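Local coordinates for protein lipolytic enzyme (Clostridium thermocellum, PDB 2VPT) that probably removes acetyl groups from acetylated xylan, as the family 3 carbohydrate esterase catalytic domain of a larger cellulosomal enzyme, at residues I42-Q48 against D57-H63; Y27-L31 against K185-W191; Y128-P132 against G176-S180. All blocks are in the same frame, centred on the assembly; numbering follows the deposited sequence. Where two conformers were deposited one is given.

Contact 2 opens first along the chain, at residues 27-31 where helix 28-37 begins. Contact 1 follows. Segment 42-48, starting on strand 41-44, meets 57-63 and closes a loop of eight residues, with the calcium ion held between the two segments. Contact 3 opens at 128-132, after strand 122-126, and closes at 176-180. Contact 2 closes last, on helix 181-203, so contacts 1 and 3 lie in series inside its loop. Arg28 packs on His60 and Phe44, joining contacts 1 and 2. Ile187 packs on Leu179, joining contacts 2 and 3. Contacts 1 and 3 do not touch: their nearest atoms are about 9 Å apart.

Contact 1. Residues I42-Q48 against D57-H63; sequences IDFVGSQ and DKDHEGH. With CA (calcium ion), chain B.
Asp43, Phe44, Asp57 and Asp59 bind a calcium ion between two segments of the SGNH (GDSL-type) hydrolase fold. Asp43 gives OD1, Asp59 gives OD2 and Phe44 gives its carbonyl O, 2.3 Å from the calcium ion. Asp57 binds with both oxygens, OD1 and OD2 each 2.5 Å from the calcium ion. Waters 4 and 5 bring the ligand atoms to seven. Asp57 OD2 also accepts a hydrogen bond from water 1, which donates to Ile42 O as well, and a weak one from Phe44 N. Asp59 OD1 forms a salt bridge with Arg49 and lies by water 2, which also reaches Gly46 O.

Further along, Gln48 and His60 form an antiparallel hydrogen-bonded pair, with Gln48 N to His60 O at 2.9 Å and His60 N to Gln48 O at 3.1 Å. Ser47 N gives a nearly straight bond (169°) to Glu61 OE2, 2.8 Å away, met from above the carboxylate plane. Water 3 donates to the same oxygen. Ser47 OG is hydrogen-bonded to His82. Val45 O is buried without a partner.

Bent at chi2 (-82°), the Gln48 chain lays its amide over the His63 ring, with the planes only 10° apart. Gln48 CB sits over a face of His60. That ring is held at both nitrogens: ND1 accepts Gly62 N, and NE2 pairs with Ser50 OG. Gly62 O in turn receives Gln48 NE2 at 2.9 Å, in the amide plane.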
loop_
_atom_site.group_PDB
_atom_site.type_symbol
_atom_site.label_atom_id
_atom_site.label_comp_id
_atom_site.label_asym_id
_atom_site.label_seq_id
_atom_site.Cartn_x
_atom_site.Cartn_y
_atom_site.Cartn_z
ATOM N N ILE A 42 -1.805 16.109 -14.967
ATOM C CA ILE A 42 -0.803 15.371 -14.189
ATOM C C ILE A 42 -0.969 13.875 -14.392
ATOM O O ILE A 42 -2.083 13.348 -14.302
ATOM C CB ILE A 42 -0.948 15.693 -12.677
ATOM C CG1 ILE A 42 -0.775 17.189 -12.431
ATOM C CG2 ILE A 42 0.047 14.880 -11.843
ATOM C CD1 ILE A 42 0.540 17.786 -12.913
ATOM N N ASP A 43 0.141 13.205 -14.657
ATOM C CA ASP A 43 0.221 11.752 -14.661
ATOM C C ASP A 43 1.234 11.358 -13.580
ATOM O O ASP A 43 2.438 11.532 -13.744
ATOM C CB ASP A 43 0.668 11.262 -16.041
ATOM C CG ASP A 43 0.661 9.758 -16.182
ATOM O OD1 ASP A 43 0.193 9.041 -15.261
ATOM O OD2 ASP A 43 1.146 9.284 -17.238
ATOM N N PHE A 44 0.739 10.866 -12.448
ATOM C CA PHE A 44 1.621 10.258 -11.464
ATOM C C PHE A 44 2.106 8.947 -12.045
ATOM O O PHE A 44 1.311 8.157 -12.555
ATOM C CB PHE A 44 0.911 10.012 -10.133
ATOM C CG PHE A 44 0.782 11.227 -9.236
ATOM C CD1 PHE A 44 1.833 12.120 -9.059
ATOM C CD2 PHE A 44 -0.371 11.425 -8.481
ATOM C CE1 PHE A 44 1.699 13.195 -8.201
ATOM C CE2 PHE A 44 -0.488 12.492 -7.605
ATOM C CZ PHE A 44 0.540 13.385 -7.471
ATOM N N VAL A 45 3.409 8.701 -11.986
ATOM C CA VAL A 45 3.982 7.488 -12.513
ATOM C C VAL A 45 4.789 6.713 -11.476
ATOM O O VAL A 45 5.340 7.276 -10.531
ATOM C CB VAL A 45 4.844 7.784 -13.783
ATOM C CG1 VAL A 45 3.997 8.425 -14.887
ATOM C CG2 VAL A 45 6.061 8.658 -13.457
ATOM N N GLY A 46 4.873 5.412 -11.693
ATOM C CA GLY A 46 5.550 4.498 -10.780
ATOM C C GLY A 46 4.879 3.141 -10.826
ATOM O O GLY A 46 3.750 3.026 -11.316
ATOM N N SER A 47 5.552 2.095 -10.366
ATOM C CA SER A 47 4.961 0.766 -10.476
ATOM C C SER A 47 4.047 0.407 -9.309
ATOM O O SER A 47 3.161 -0.444 -9.463
ATOM C CB SER A 47 6.013 -0.318 -10.714
ATOM O OG SER A 47 6.655 -0.097 -11.960
ATOM N N GLN A 48 4.211 1.064 -8.154
ATOM C CA GLN A 48 3.301 0.816 -7.027
ATOM C C GLN A 48 1.940 1.383 -7.384
ATOM O O GLN A 48 1.846 2.277 -8.221
ATOM C CB GLN A 48 3.774 1.530 -5.770
ATOM C CG GLN A 48 5.185 1.174 -5.302
ATOM C CD GLN A 48 5.231 -0.089 -4.519
ATOM O OE1 GLN A 48 5.082 -1.185 -5.078
ATOM N NE2 GLN A 48 5.425 0.038 -3.215
ATOM N N ASP A 57 -5.502 8.703 -10.027
ATOM C CA ASP A 57 -4.197 8.236 -10.465
ATOM C C ASP A 57 -3.392 7.811 -9.240
ATOM O O ASP A 57 -2.868 8.646 -8.487
ATOM C CB ASP A 57 -3.472 9.332 -11.247
ATOM C CG ASP A 57 -2.253 8.813 -11.976
ATOM O OD1 ASP A 57 -1.731 7.751 -11.556
ATOM O OD2 ASP A 57 -1.801 9.452 -12.968
ATOM N N LYS A 58 -3.332 6.495 -9.047
ATOM C CA LYS A 58 -2.821 5.899 -7.817
ATOM C C LYS A 58 -1.384 5.376 -7.964
ATOM O O LYS A 58 -0.859 4.720 -7.049
ATOM C CB LYS A 58 -3.747 4.759 -7.383
ATOM C CG LYS A 58 -5.179 5.203 -7.077
ATOM C CD LYS A 58 -6.141 3.992 -6.927
ATOM C CE LYS A 58 -7.643 4.378 -6.912
ATOM N NZ LYS A 58 -8.127 4.847 -8.222
ATOM N N ASP A 59 -0.733 5.680 -9.084
ATOM C CA ASP A 59 0.622 5.189 -9.330
ATOM C C ASP A 59 1.661 5.960 -8.531
ATOM O O ASP A 59 1.550 7.170 -8.360
ATOM C CB ASP A 59 0.966 5.300 -10.809
ATOM C CG ASP A 59 -0.068 4.642 -11.691
ATOM O OD1 ASP A 59 -0.466 3.489 -11.415
ATOM O OD2 ASP A 59 -0.498 5.299 -12.664
ATOM N N HIS A 60 2.683 5.260 -8.052
ATOM C CA HIS A 60 3.749 5.927 -7.290
ATOM C C HIS A 60 4.957 5.008 -7.112
ATOM O O HIS A 60 4.927 3.843 -7.510
ATOM C CB HIS A 60 3.239 6.396 -5.928
ATOM C CG HIS A 60 2.806 5.293 -5.016
ATOM N ND1 HIS A 60 3.684 4.615 -4.192
ATOM C CD2 HIS A 60 1.585 4.751 -4.789
ATOM C CE1 HIS A 60 3.017 3.708 -3.496
ATOM N NE2 HIS A 60 1.738 3.772 -3.839
ATOM N N GLU A 61 6.019 5.549 -6.504
ATOM C CA GLU A 61 7.198 4.754 -6.092
ATOM C C GLU A 61 7.532 5.020 -4.622
ATOM O O GLU A 61 8.695 5.259 -4.249
ATOM C CB GLU A 61 8.425 5.021 -6.966
ATOM C CG GLU A 61 8.403 4.401 -8.333
ATOM C CD GLU A 61 8.415 2.889 -8.404
ATOM O OE1 GLU A 61 8.569 2.124 -7.407
ATOM O OE2 GLU A 61 8.166 2.425 -9.521
ATOM N N GLY A 62 6.502 4.964 -3.787
ATOM C CA GLY A 62 6.643 4.983 -2.343
ATOM C C GLY A 62 6.758 3.566 -1.828
ATOM O O GLY A 62 5.951 2.705 -2.181
ATOM N N HIS A 63 7.770 3.329 -0.994
ATOM C CA HIS A 63 8.066 2.008 -0.453
ATOM C C HIS A 63 8.234 2.067 1.055
ATOM O O HIS A 63 9.273 2.502 1.556
ATOM C CB HIS A 63 9.349 1.479 -1.101
ATOM C CG HIS A 63 9.187 1.166 -2.548
ATOM N ND1 HIS A 63 9.289 2.100 -3.562
ATOM C CD2 HIS A 63 8.842 0.005 -3.145
ATOM C CE1 HIS A 63 9.012 1.510 -4.715
ATOM N NE2 HIS A 63 8.779 0.234 -4.488
HETATM CA CA CA B . -0.522 7.438 -13.700
HETATM O O HOH W 1 -3.656 10.983 -14.416
HETATM O O HOH W 2 1.353 1.498 -11.133
HETATM O O HOH W 3 9.155 1.122 -11.666
HETATM O O HOH W 4 -2.514 6.817 -14.712
HETATM O O HOH W 5 0.751 5.976 -15.110
#

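Contact 2. Residues Y27-L31 against K185-W191; sequences YRTEL and KKIANIW
The carbonyl O of Tyr27 accepts the backbone N of Leu31 at 3.0 Å and touches Ala188 CB on the neighbouring helix. That methyl is the centre of the packing. It also meets Glu30 CB at 3.6 Å and lies against Leu31 CB. The small residue lets the two backbones come close, with the CA atoms of Tyr27 and Ala188 4.8 Å apart.

Tyr27 and Trp191 form a face-to-face stack. The Tyr27 ring and the five-membered ring of Trp191 have centroids 3.9 Å apart and planes 22° apart. Trp191 NE1 lies over the centre of the tyrosine ring, while Arg28 CG lies over the rim of the opposite face. Tyr27 CG stands between its backbone N and carbonyl carbon (chi1 66°), which turns the ring to the indole.

This is helix packing in the α/β/α sandwich of an SGNH hydrolase. Helices 28-37 and 181-203 both lean on Phe88 of strand 86-90, and Phe88 stacks on Trp191 as well.

Leu31 meets Trp191 at about a right angle, its CD2 3.7 Å from Trp191 CB. At the outer end, Glu30 and Lys185 touch through their CG atoms. Their charged ends stay apart, with Glu30 OE1 4.7 Å from Lys185 NZ.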
loop_
_atom_site.group_PDB
_atom_site.type_symbol
_atom_site.label_atom_id
_atom_site.label_comp_id
_atom_site.label_asym_id
_atom_site.label_seq_id
_atom_site.Cartn_x
_atom_site.Cartn_y
_atom_site.Cartn_z
ATOM N N TYR A 27 -0.009 12.074 0.473
ATOM C CA TYR A 27 -0.317 13.418 0.026
ATOM C C TYR A 27 -0.818 13.430 -1.414
ATOM O O TYR A 27 -1.193 14.481 -1.927
ATOM C CB TYR A 27 0.926 14.318 0.158
ATOM C CG TYR A 27 2.083 13.938 -0.747
ATOM C CD1 TYR A 27 2.159 14.429 -2.038
ATOM C CD2 TYR A 27 3.094 13.080 -0.312
ATOM C CE1 TYR A 27 3.185 14.082 -2.888
ATOM C CE2 TYR A 27 4.134 12.714 -1.164
ATOM C CZ TYR A 27 4.176 13.218 -2.455
ATOM O OH TYR A 27 5.189 12.910 -3.332
ATOM N N ARG A 28 -0.751 12.283 -2.085
ATOM C CA ARG A 28 -1.067 12.209 -3.516
ATOM C C ARG A 28 -2.541 12.504 -3.789
ATOM O O ARG A 28 -2.870 13.149 -4.782
ATOM C CB ARG A 28 -0.638 10.854 -4.089
ATOM C CG ARG A 28 0.894 10.701 -4.101
ATOM C CD ARG A 28 1.362 9.301 -4.389
ATOM N NE ARG A 28 1.160 8.368 -3.286
ATOM C CZ ARG A 28 0.221 7.420 -3.215
ATOM N NH1 ARG A 28 -0.710 7.251 -4.150
ATOM N NH2 ARG A 28 0.190 6.653 -2.150
ATOM N N THR A 29 -3.420 12.071 -2.897
ATOM C CA THR A 29 -4.879 12.286 -3.092
ATOM C C THR A 29 -5.184 13.779 -3.199
ATOM O O THR A 29 -5.756 14.254 -4.181
ATOM C CB THR A 29 -5.660 11.677 -1.934
ATOM O OG1 THR A 29 -5.275 10.304 -1.803
ATOM C CG2 THR A 29 -7.165 11.771 -2.172
ATOM N N GLU A 30 -4.782 14.537 -2.191
ATOM C CA GLU A 30 -5.086 15.973 -2.181
ATOM C C GLU A 30 -4.242 16.732 -3.198
ATOM O O GLU A 30 -4.715 17.670 -3.835
ATOM C CB GLU A 30 -4.927 16.531 -0.774
ATOM C CG GLU A 30 -5.208 18.020 -0.601
ATOM C CD GLU A 30 -6.651 18.393 -0.859
ATOM O OE1 GLU A 30 -7.542 17.518 -0.770
ATOM O OE2 GLU A 30 -6.894 19.593 -1.138
ATOM N N LEU A 31 -2.977 16.355 -3.374
ATOM C CA LEU A 31 -2.153 17.104 -4.303
ATOM C C LEU A 31 -2.646 16.928 -5.736
ATOM O O LEU A 31 -2.633 17.883 -6.516
ATOM C CB LEU A 31 -0.674 16.714 -4.189
ATOM C CG LEU A 31 0.295 17.526 -5.047
ATOM C CD1 LEU A 31 0.221 19.016 -4.716
ATOM C CD2 LEU A 31 1.705 17.013 -4.842
ATOM N N LYS A 185 -3.232 16.087 4.059
ATOM C CA LYS A 185 -3.761 17.244 3.349
ATOM C C LYS A 185 -2.902 18.472 3.571
ATOM O O LYS A 185 -2.604 19.192 2.637
ATOM C CB LYS A 185 -5.206 17.533 3.763
ATOM C CG LYS A 185 -6.236 16.685 3.075
ATOM C CD LYS A 185 -7.634 17.122 3.470
ATOM C CE LYS A 185 -7.941 18.562 3.148
ATOM N NZ LYS A 185 -9.400 18.825 3.385
ATOM N N LYS A 186 -2.480 18.697 4.810
ATOM C CA LYS A 186 -1.545 19.796 5.085
ATOM C C LYS A 186 -0.244 19.644 4.291
ATOM O O LYS A 186 0.289 20.600 3.739
ATOM C CB LYS A 186 -1.222 19.874 6.578
ATOM C CG LYS A 186 -2.386 20.326 7.475
ATOM C CD LYS A 186 -1.906 20.442 8.933
ATOM C CE LYS A 186 -2.998 20.816 9.917
ATOM N NZ LYS A 186 -2.436 21.030 11.276
ATOM N N ILE A 187 0.276 18.420 4.235
ATOM C CA ILE A 187 1.496 18.152 3.485
ATOM C C ILE A 187 1.299 18.412 1.993
ATOM O O ILE A 187 2.123 19.042 1.351
ATOM C CB ILE A 187 1.970 16.699 3.755
ATOM C CG1 ILE A 187 2.470 16.549 5.201
ATOM C CG2 ILE A 187 3.021 16.245 2.736
ATOM C CD1 ILE A 187 3.748 17.277 5.511
ATOM N N ALA A 188 0.169 17.959 1.448
ATOM C CA ALA A 188 -0.163 18.230 0.053
ATOM C C ALA A 188 -0.153 19.729 -0.261
ATOM O O ALA A 188 0.319 20.149 -1.311
ATOM C CB ALA A 188 -1.525 17.651 -0.286
ATOM N N ASN A 189 -0.689 20.519 0.661
ATOM C CA ASN A 189 -0.706 21.972 0.456
ATOM C C ASN A 189 0.673 22.596 0.408
ATOM O O ASN A 189 0.898 23.540 -0.345
ATOM C CB ASN A 189 -1.656 22.644 1.440
ATOM C CG ASN A 189 -3.107 22.553 0.946
ATOM O OD1 ASN A 189 -3.812 21.608 1.234
ATOM N ND2 ASN A 189 -3.509 23.514 0.125
ATOM N N ILE A 190 1.621 22.023 1.157
ATOM C CA ILE A 190 2.994 22.518 1.136
ATOM C C ILE A 190 3.696 22.079 -0.157
ATOM O O ILE A 190 4.383 22.868 -0.789
ATOM C CB ILE A 190 3.768 22.095 2.391
ATOM C CG1 ILE A 190 3.090 22.633 3.661
ATOM C CG2 ILE A 190 5.224 22.573 2.311
ATOM C CD1 ILE A 190 3.560 21.989 4.943
ATOM N N TRP A 191 3.515 20.827 -0.590
ATOM C CA TRP A 191 4.014 20.459 -1.904
ATOM C C TRP A 191 3.496 21.430 -2.969
ATOM O O TRP A 191 4.249 21.858 -3.841
ATOM C CB TRP A 191 3.572 19.048 -2.313
ATOM C CG TRP A 191 4.330 17.896 -1.668
ATOM C CD1 TRP A 191 3.898 17.132 -0.641
ATOM C CD2 TRP A 191 5.628 17.383 -2.032
ATOM N NE1 TRP A 191 4.837 16.167 -0.331
ATOM C CE2 TRP A 191 5.900 16.302 -1.180
ATOM C CE3 TRP A 191 6.575 17.727 -3.000
ATOM C CZ2 TRP A 191 7.096 15.568 -1.255
ATOM C CZ3 TRP A 191 7.758 17.005 -3.073
ATOM C CH2 TRP A 191 7.999 15.934 -2.214
#

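Contact 3. Residues Y128-P132 against G176-S180; sequences YYPWP and GLHLS
Trp131 and Gly176 are joined by a direct hydrogen bond. Trp131 NE1 reaches Gly176 O at 2.9 Å, almost straight (175°). The oxygen lies in the indole plane, and the N-H arrives tilted from the carbonyl plane. With CG anti to the backbone N (chi1 -170°), Trp131 presents the NE1 edge to the other loop.

Two waters carry further polar links. Water 7 accepts from Tyr129 OH and donates to Leu177 O, 2.7 Å from the water, and to Trp131 O. Water 6 donates to Tyr129 OH and accepts from Leu179 N, 2.9 Å from the water. The tyrosine hydroxyl is therefore held by both waters, giving one bond and receiving the other.

The apolar packing centres on Tyr129 and Leu179. Leu179 CD2 sits over the centre of the Tyr129 ring, 3.7 Å from its centroid, in a CH-pi contact. Leu179 CG lies 3.6 Å from Tyr129 CE2. Leu177 CD1 touches Pro132 CD, the ring atom next to a cis peptide bond.

The segment 176-180 also carries His178, hydrogen-bonded to Ser14 and Asp175. This is consistent with the catalytic triad of an SGNH hydrolase. Trp174 of the second subunit meets His178 and Leu177.

Within the fold, the contact joins two loops. One runs from strand 122-126 to helix 136-139, with an inverse gamma turn centred on Pro130. The other runs from helix 168-171 to helix 181-203, where Ser180 is the N-cap and Leu179 packs on Tyr184 and Ile187.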
loop_
_atom_site.group_PDB
_atom_site.type_symbol
_atom_site.label_atom_id
_atom_site.label_comp_id
_atom_site.label_asym_id
_atom_site.label_seq_id
_atom_site.Cartn_x
_atom_site.Cartn_y
_atom_site.Cartn_z
ATOM N N TYR A 128 10.867 16.412 6.509
ATOM C CA TYR A 128 9.751 15.755 7.178
ATOM C C TYR A 128 8.993 16.684 8.111
ATOM O O TYR A 128 9.537 17.630 8.676
ATOM C CB TYR A 128 10.258 14.543 7.986
ATOM C CG TYR A 128 10.691 13.378 7.136
ATOM C CD1 TYR A 128 9.895 12.264 7.018
ATOM C CD2 TYR A 128 11.913 13.383 6.456
ATOM C CE1 TYR A 128 10.290 11.177 6.247
ATOM C CE2 TYR A 128 12.301 12.312 5.680
ATOM C CZ TYR A 128 11.475 11.214 5.565
ATOM O OH TYR A 128 11.882 10.132 4.797
ATOM N N TYR A 129 7.712 16.388 8.291
ATOM C CA TYR A 129 6.963 16.949 9.409
ATOM C C TYR A 129 7.718 16.560 10.692
ATOM O O TYR A 129 8.380 15.527 10.741
ATOM C CB TYR A 129 5.515 16.437 9.410
ATOM C CG TYR A 129 5.384 14.935 9.407
ATOM C CD1 TYR A 129 5.253 14.236 10.594
ATOM C CD2 TYR A 129 5.424 14.210 8.212
ATOM C CE1 TYR A 129 5.154 12.860 10.611
ATOM C CE2 TYR A 129 5.331 12.828 8.214
ATOM C CZ TYR A 129 5.189 12.155 9.416
ATOM O OH TYR A 129 5.077 10.777 9.441
ATOM N N PRO A 130 7.660 17.398 11.726
ATOM C CA PRO A 130 8.526 17.209 12.903
ATOM C C PRO A 130 8.042 16.156 13.916
ATOM O O PRO A 130 7.808 16.464 15.095
ATOM C CB PRO A 130 8.539 18.609 13.518
ATOM C CG PRO A 130 7.167 19.112 13.231
ATOM C CD PRO A 130 6.855 18.626 11.832
ATOM N N TRP A 131 7.905 14.915 13.460
ATOM C CA TRP A 131 7.443 13.819 14.307
ATOM C C TRP A 131 7.985 12.505 13.764
ATOM O O TRP A 131 7.843 12.247 12.573
ATOM C CB TRP A 131 5.915 13.771 14.309
ATOM C CG TRP A 131 5.360 12.837 15.328
ATOM C CD1 TRP A 131 4.871 11.592 15.117
ATOM C CD2 TRP A 131 5.252 13.082 16.732
ATOM N NE1 TRP A 131 4.448 11.041 16.302
ATOM C CE2 TRP A 131 4.672 11.941 17.310
ATOM C CE3 TRP A 131 5.580 14.165 17.555
ATOM C CZ2 TRP A 131 4.420 11.840 18.685
ATOM C CZ3 TRP A 131 5.327 14.066 18.918
ATOM C CH2 TRP A 131 4.751 12.912 19.465
ATOM N N PRO A 132 8.657 11.696 14.609
ATOM C CA PRO A 132 9.048 11.972 15.990
ATOM C C PRO A 132 10.042 13.129 16.052
ATOM O O PRO A 132 10.661 13.465 15.042
ATOM C CB PRO A 132 9.714 10.664 16.437
ATOM C CG PRO A 132 10.175 10.033 15.198
ATOM C CD PRO A 132 9.159 10.386 14.160
ATOM N N GLY A 176 0.215 6.426 15.771
ATOM C CA GLY A 176 1.071 7.276 16.585
ATOM C C GLY A 176 2.338 7.771 15.923
ATOM O O GLY A 176 3.131 8.446 16.563
ATOM N N LEU A 177 2.520 7.475 14.636
ATOM C CA LEU A 177 3.759 7.820 13.925
ATOM C C LEU A 177 3.502 8.493 12.573
ATOM O O LEU A 177 4.070 9.551 12.269
ATOM C CB LEU A 177 4.575 6.547 13.711
ATOM C CG LEU A 177 5.887 6.618 12.939
ATOM C CD1 LEU A 177 6.883 7.541 13.633
ATOM C CD2 LEU A 177 6.458 5.218 12.785
ATOM N N HIS A 178 2.669 7.852 11.759
ATOM C CA HIS A 178 2.354 8.340 10.431
ATOM C C HIS A 178 1.226 9.348 10.471
ATOM O O HIS A 178 0.436 9.390 11.417
ATOM C CB HIS A 178 1.964 7.179 9.523
ATOM C CG HIS A 178 3.095 6.243 9.247
ATOM N ND1 HIS A 178 3.219 5.031 9.882
ATOM C CD2 HIS A 178 4.164 6.357 8.427
ATOM C CE1 HIS A 178 4.317 4.427 9.452
ATOM N NE2 HIS A 178 4.912 5.214 8.575
ATOM N N LEU A 179 1.169 10.154 9.424
ATOM C CA LEU A 179 0.163 11.197 9.309
ATOM C C LEU A 179 -1.256 10.647 9.185
ATOM O O LEU A 179 -1.481 9.578 8.621
ATOM C CB LEU A 179 0.469 12.089 8.097
ATOM C CG LEU A 179 1.745 12.928 8.166
ATOM C CD1 LEU A 179 2.056 13.456 6.786
ATOM C CD2 LEU A 179 1.641 14.058 9.199
ATOM N N SER A 180 -2.207 11.419 9.709
ATOM C CA SER A 180 -3.623 11.220 9.451
ATOM C C SER A 180 -4.005 11.765 8.080
ATOM O O SER A 180 -3.201 12.405 7.395
ATOM C CB SER A 180 -4.422 11.994 10.488
ATOM O OG SER A 180 -4.156 13.376 10.326
HETATM O O HOH W 6 3.088 9.654 7.334
HETATM O O HOH W 7 6.574 9.675 11.167
#